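Local coordinates for proto-oncogene vav (PDB 6NEW), which probably acts as a guanine nucleotide exchange factor for Rho-family GTPases such as Rac, with a DH domain followed by PH and zinc-binding C1 domains, at residues D303-F317 / E329-M342. Sequence-based numbering, arbitrary orientation.
Sequences DSSGDRDNKKWSHMF and ELFFKTRELKKKWM
Strand 315-317 pairs antiparallel with strand 329-332, their axes 4.7 Å apart, and helix 335-342 begins after K333 and the N-cap residue T334. This is the last hairpin of the PH domain fold together with the start of its C-terminal helix. H315 and F332, like F317 and L330, form hydrogen-bonded pairs; the bond from F332 N to H315 O is 2.8 Å. M316 and F331 form the non-hydrogen-bonded pair between them. On their face of the sheet, M316 CB lies over the F331 ring, and SD meets it obliquely in a Met-aromatic contact. On the other face, the F317 ring packs against L330 and the helix residues W341 and M342. With CG between the backbone N and the carbonyl carbon (chi1 63°), the ring lies between L330 CB on one side and M342 SD on the opposite side, 4.1 Å from the F317 centroid. W341 CB meets its edge. The F332 ring is nearly parallel to that of F317 but slid away, so the two barely overlap. Beyond the strands, W313 N donates to K333 O at 3.1 Å. The aliphatic chain of K333 crosses the indole, with CG 3.6 Å from the centroid of the W313 five-membered ring. Replacing W313 by an alanine is likely to leave the K333 chain without its aromatic platform and free to swing. R335 N lies over the centre of the H315 ring, while H315 NE2 donates to N310 OD1. The D307 carboxylate stacks on the R335 guanidinium, the planes 20° apart, a salt bridge of charge alone. K338 CG, anti to the backbone N (chi1 177°), starts the chain that carries NZ to M316 O, 3.0 Å away. The amine also pairs with D302 in a salt bridge. K338 NZ donates to D303 O at 2.8 Å, from above the carbonyl plane.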
# COMPACT_ATOMS: atom_id res chain seq x y z
N ASP A 303 30.41 -16.14 3.61
CA ASP A 303 31.41 -17.18 3.57
C ASP A 303 31.59 -17.68 2.13
O ASP A 303 30.70 -18.30 1.56
CB ASP A 303 31.12 -18.30 4.58
CG ASP A 303 32.07 -19.46 4.43
OD1 ASP A 303 31.78 -20.35 3.61
OD2 ASP A 303 33.11 -19.46 5.10
N SER A 304 32.75 -17.40 1.54
CA SER A 304 33.05 -17.77 0.16
C SER A 304 33.50 -19.23 -0.07
O SER A 304 33.63 -19.63 -1.24
CB SER A 304 34.08 -16.81 -0.42
OG SER A 304 33.55 -15.50 -0.40
N SER A 305 33.70 -20.03 1.01
CA SER A 305 34.16 -21.43 0.93
C SER A 305 33.38 -22.31 -0.05
O SER A 305 34.02 -23.11 -0.73
CB SER A 305 34.20 -22.09 2.31
OG SER A 305 32.94 -22.56 2.76
N GLY A 306 32.05 -22.14 -0.12
CA GLY A 306 31.17 -22.90 -1.01
C GLY A 306 31.29 -22.56 -2.48
O GLY A 306 30.89 -23.38 -3.32
N ASP A 307 31.83 -21.36 -2.82
CA ASP A 307 32.01 -20.86 -4.20
C ASP A 307 32.86 -21.79 -5.08
O ASP A 307 32.44 -22.09 -6.20
CB ASP A 307 32.62 -19.45 -4.23
CG ASP A 307 31.74 -18.32 -3.73
OD1 ASP A 307 30.68 -18.61 -3.17
OD2 ASP A 307 32.11 -17.14 -3.92
N ARG A 308 34.03 -22.25 -4.55
CA ARG A 308 35.03 -23.09 -5.21
C ARG A 308 34.51 -24.39 -5.86
O ARG A 308 34.57 -24.51 -7.08
CB ARG A 308 36.19 -23.43 -4.25
N ASP A 309 33.95 -25.31 -5.07
CA ASP A 309 33.49 -26.60 -5.61
C ASP A 309 32.05 -26.57 -6.15
O ASP A 309 31.72 -27.40 -7.01
CB ASP A 309 33.67 -27.73 -4.58
CG ASP A 309 35.10 -27.91 -4.08
OD1 ASP A 309 36.00 -27.18 -4.57
OD2 ASP A 309 35.32 -28.78 -3.22
N ASN A 310 31.23 -25.59 -5.68
CA ASN A 310 29.83 -25.38 -6.08
C ASN A 310 29.01 -26.67 -6.00
O ASN A 310 28.23 -26.98 -6.90
CB ASN A 310 29.75 -24.70 -7.45
CG ASN A 310 28.46 -23.97 -7.73
OD1 ASN A 310 27.97 -23.16 -6.93
ND2 ASN A 310 27.93 -24.19 -8.92
N LYS A 311 29.23 -27.43 -4.92
CA LYS A 311 28.52 -28.67 -4.63
C LYS A 311 27.23 -28.27 -3.90
O LYS A 311 27.25 -27.32 -3.11
CB LYS A 311 29.39 -29.61 -3.75
CG LYS A 311 30.71 -30.07 -4.40
CD LYS A 311 30.53 -31.21 -5.41
CE LYS A 311 31.75 -31.44 -6.27
NZ LYS A 311 31.76 -30.58 -7.49
N LYS A 312 26.11 -28.95 -4.20
CA LYS A 312 24.81 -28.63 -3.59
C LYS A 312 24.85 -28.71 -2.07
O LYS A 312 25.52 -29.60 -1.53
CB LYS A 312 23.68 -29.47 -4.19
CG LYS A 312 23.11 -28.77 -5.42
CD LYS A 312 22.33 -29.65 -6.37
CE LYS A 312 22.29 -29.05 -7.76
NZ LYS A 312 21.36 -27.89 -7.87
N TRP A 313 24.23 -27.72 -1.39
CA TRP A 313 24.15 -27.56 0.08
C TRP A 313 25.46 -27.04 0.74
O TRP A 313 25.58 -27.08 1.97
CB TRP A 313 23.67 -28.85 0.77
CG TRP A 313 22.22 -29.18 0.56
CD1 TRP A 313 21.71 -30.26 -0.10
CD2 TRP A 313 21.10 -28.43 1.03
NE1 TRP A 313 20.34 -30.23 -0.07
CE2 TRP A 313 19.93 -29.11 0.62
CE3 TRP A 313 20.96 -27.24 1.77
CZ2 TRP A 313 18.65 -28.66 0.94
CZ3 TRP A 313 19.69 -26.78 2.08
CH2 TRP A 313 18.55 -27.48 1.66
N SER A 314 26.43 -26.57 -0.06
CA SER A 314 27.71 -26.06 0.45
C SER A 314 27.73 -24.52 0.55
O SER A 314 28.68 -23.95 1.09
CB SER A 314 28.86 -26.54 -0.43
OG SER A 314 28.88 -25.85 -1.67
N HIS A 315 26.69 -23.87 0.03
CA HIS A 315 26.61 -22.42 0.02
C HIS A 315 26.14 -21.86 1.35
O HIS A 315 24.98 -22.03 1.74
CB HIS A 315 25.74 -21.98 -1.16
CG HIS A 315 26.14 -22.65 -2.43
ND1 HIS A 315 25.52 -23.82 -2.84
CD2 HIS A 315 27.13 -22.34 -3.29
CE1 HIS A 315 26.12 -24.15 -3.97
NE2 HIS A 315 27.10 -23.29 -4.28
N MET A 316 27.08 -21.23 2.07
CA MET A 316 26.83 -20.69 3.39
C MET A 316 27.20 -19.20 3.61
O MET A 316 28.01 -18.62 2.90
CB MET A 316 27.56 -21.56 4.45
CG MET A 316 27.93 -20.77 5.69
SD MET A 316 28.92 -21.49 7.00
CE MET A 316 30.38 -22.05 6.08
N PHE A 317 26.57 -18.63 4.63
CA PHE A 317 26.82 -17.36 5.27
C PHE A 317 26.53 -17.60 6.74
O PHE A 317 25.84 -18.57 7.09
CB PHE A 317 26.05 -16.18 4.68
CG PHE A 317 24.54 -16.15 4.73
CD1 PHE A 317 23.87 -15.66 5.85
CD2 PHE A 317 23.79 -16.50 3.61
CE1 PHE A 317 22.47 -15.59 5.88
CE2 PHE A 317 22.40 -16.41 3.63
CZ PHE A 317 21.75 -15.98 4.77
N GLU A 329 25.24 -21.14 11.16
CA GLU A 329 25.80 -21.35 9.82
C GLU A 329 24.60 -21.75 8.99
O GLU A 329 23.90 -22.70 9.35
CB GLU A 329 26.84 -22.48 9.79
CG GLU A 329 28.12 -22.24 10.58
CD GLU A 329 29.21 -23.23 10.23
OE1 GLU A 329 28.88 -24.41 9.94
OE2 GLU A 329 30.40 -22.84 10.24
N LEU A 330 24.33 -21.00 7.93
CA LEU A 330 23.14 -21.20 7.13
C LEU A 330 23.54 -21.73 5.78
O LEU A 330 24.26 -21.05 5.04
CB LEU A 330 22.35 -19.86 7.03
CG LEU A 330 21.26 -19.53 8.09
CD1 LEU A 330 21.73 -19.74 9.49
CD2 LEU A 330 20.82 -18.11 7.98
N PHE A 331 23.07 -22.95 5.46
CA PHE A 331 23.41 -23.61 4.20
C PHE A 331 22.22 -23.68 3.26
O PHE A 331 21.15 -24.15 3.65
CB PHE A 331 23.99 -25.02 4.42
CG PHE A 331 25.25 -25.07 5.24
CD1 PHE A 331 25.19 -25.15 6.63
CD2 PHE A 331 26.50 -25.13 4.63
CE1 PHE A 331 26.36 -25.22 7.39
CE2 PHE A 331 27.67 -25.20 5.38
CZ PHE A 331 27.59 -25.23 6.76
N PHE A 332 22.43 -23.21 2.03
CA PHE A 332 21.43 -23.19 0.97
C PHE A 332 21.84 -24.19 -0.13
O PHE A 332 23.04 -24.47 -0.28
CB PHE A 332 21.21 -21.76 0.45
CG PHE A 332 20.73 -20.90 1.59
CD1 PHE A 332 19.41 -20.93 2.00
CD2 PHE A 332 21.64 -20.16 2.36
CE1 PHE A 332 18.99 -20.21 3.12
CE2 PHE A 332 21.23 -19.48 3.49
CZ PHE A 332 19.90 -19.48 3.84
N LYS A 333 20.84 -24.77 -0.84
CA LYS A 333 21.10 -25.77 -1.87
C LYS A 333 21.92 -25.21 -3.03
O LYS A 333 22.86 -25.88 -3.46
CB LYS A 333 19.81 -26.46 -2.36
CG LYS A 333 20.05 -27.91 -2.74
CD LYS A 333 18.84 -28.58 -3.34
CE LYS A 333 19.05 -30.07 -3.40
NZ LYS A 333 18.31 -30.70 -4.53
N THR A 334 21.65 -23.97 -3.46
CA THR A 334 22.37 -23.30 -4.54
C THR A 334 23.03 -21.99 -4.11
O THR A 334 22.75 -21.48 -3.02
CB THR A 334 21.45 -23.03 -5.74
OG1 THR A 334 20.45 -22.07 -5.39
CG2 THR A 334 20.81 -24.30 -6.30
N ARG A 335 23.88 -21.44 -5.00
CA ARG A 335 24.59 -20.18 -4.84
C ARG A 335 23.59 -19.02 -4.98
O ARG A 335 23.71 -18.03 -4.26
CB ARG A 335 25.72 -20.07 -5.90
CG ARG A 335 26.45 -18.74 -5.99
CD ARG A 335 27.63 -18.65 -5.04
NE ARG A 335 28.33 -17.37 -5.20
CZ ARG A 335 29.34 -17.15 -6.04
NH1 ARG A 335 29.79 -18.13 -6.82
NH2 ARG A 335 29.91 -15.96 -6.10
N GLU A 336 22.61 -19.16 -5.91
CA GLU A 336 21.57 -18.17 -6.20
C GLU A 336 20.69 -17.97 -4.97
O GLU A 336 20.40 -16.83 -4.60
CB GLU A 336 20.70 -18.57 -7.41
CG GLU A 336 21.45 -18.70 -8.72
CD GLU A 336 22.10 -20.05 -8.96
OE1 GLU A 336 21.35 -21.03 -9.20
OE2 GLU A 336 23.35 -20.14 -8.90
N LEU A 337 20.29 -19.08 -4.32
CA LEU A 337 19.49 -19.07 -3.10
C LEU A 337 20.22 -18.36 -1.95
O LEU A 337 19.62 -17.50 -1.29
CB LEU A 337 19.12 -20.51 -2.69
CG LEU A 337 17.89 -21.09 -3.36
CD1 LEU A 337 17.86 -22.61 -3.24
CD2 LEU A 337 16.62 -20.47 -2.81
N LYS A 338 21.51 -18.71 -1.73
CA LYS A 338 22.40 -18.15 -0.71
C LYS A 338 22.47 -16.65 -0.91
O LYS A 338 22.19 -15.90 0.03
CB LYS A 338 23.81 -18.75 -0.80
CG LYS A 338 24.78 -18.11 0.20
CD LYS A 338 26.21 -18.32 -0.20
CE LYS A 338 27.03 -17.14 0.17
NZ LYS A 338 28.46 -17.47 0.16
N LYS A 339 22.78 -16.22 -2.15
CA LYS A 339 22.88 -14.83 -2.56
C LYS A 339 21.57 -14.08 -2.27
O LYS A 339 21.62 -12.97 -1.75
CB LYS A 339 23.27 -14.72 -4.05
CG LYS A 339 23.88 -13.37 -4.44
CD LYS A 339 23.75 -13.07 -5.94
CE LYS A 339 24.34 -11.73 -6.30
NZ LYS A 339 23.87 -11.26 -7.63
N LYS A 340 20.41 -14.71 -2.59
CA LYS A 340 19.08 -14.17 -2.38
C LYS A 340 18.73 -14.01 -0.88
O LYS A 340 18.21 -12.95 -0.51
CB LYS A 340 18.02 -14.99 -3.14
CG LYS A 340 16.58 -14.48 -3.01
CD LYS A 340 16.23 -13.23 -3.85
CE LYS A 340 14.88 -12.72 -3.40
NZ LYS A 340 14.11 -12.09 -4.50
N TRP A 341 19.02 -15.02 -0.05
CA TRP A 341 18.74 -14.97 1.38
C TRP A 341 19.58 -13.89 2.09
O TRP A 341 19.06 -13.17 2.94
CB TRP A 341 18.97 -16.34 2.03
CG TRP A 341 17.78 -17.25 1.95
CD1 TRP A 341 17.46 -18.09 0.92
CD2 TRP A 341 16.78 -17.43 2.96
NE1 TRP A 341 16.34 -18.81 1.24
CE2 TRP A 341 15.90 -18.44 2.49
CE3 TRP A 341 16.54 -16.85 4.21
CZ2 TRP A 341 14.79 -18.87 3.23
CZ3 TRP A 341 15.44 -17.28 4.95
CH2 TRP A 341 14.58 -18.28 4.46
N MET A 342 20.87 -13.80 1.71
CA MET A 342 21.85 -12.84 2.20
C MET A 342 21.38 -11.42 1.96
O MET A 342 21.44 -10.58 2.87
CB MET A 342 23.17 -13.06 1.47
CG MET A 342 24.27 -12.11 1.90
SD MET A 342 25.26 -12.91 3.15
CE MET A 342 26.17 -13.97 2.07
O HOH W 1 28.79 -20.10 -1.75
O HOH W 2 25.10 -23.30 -7.44
O HOH W 3 29.31 -20.74 -7.92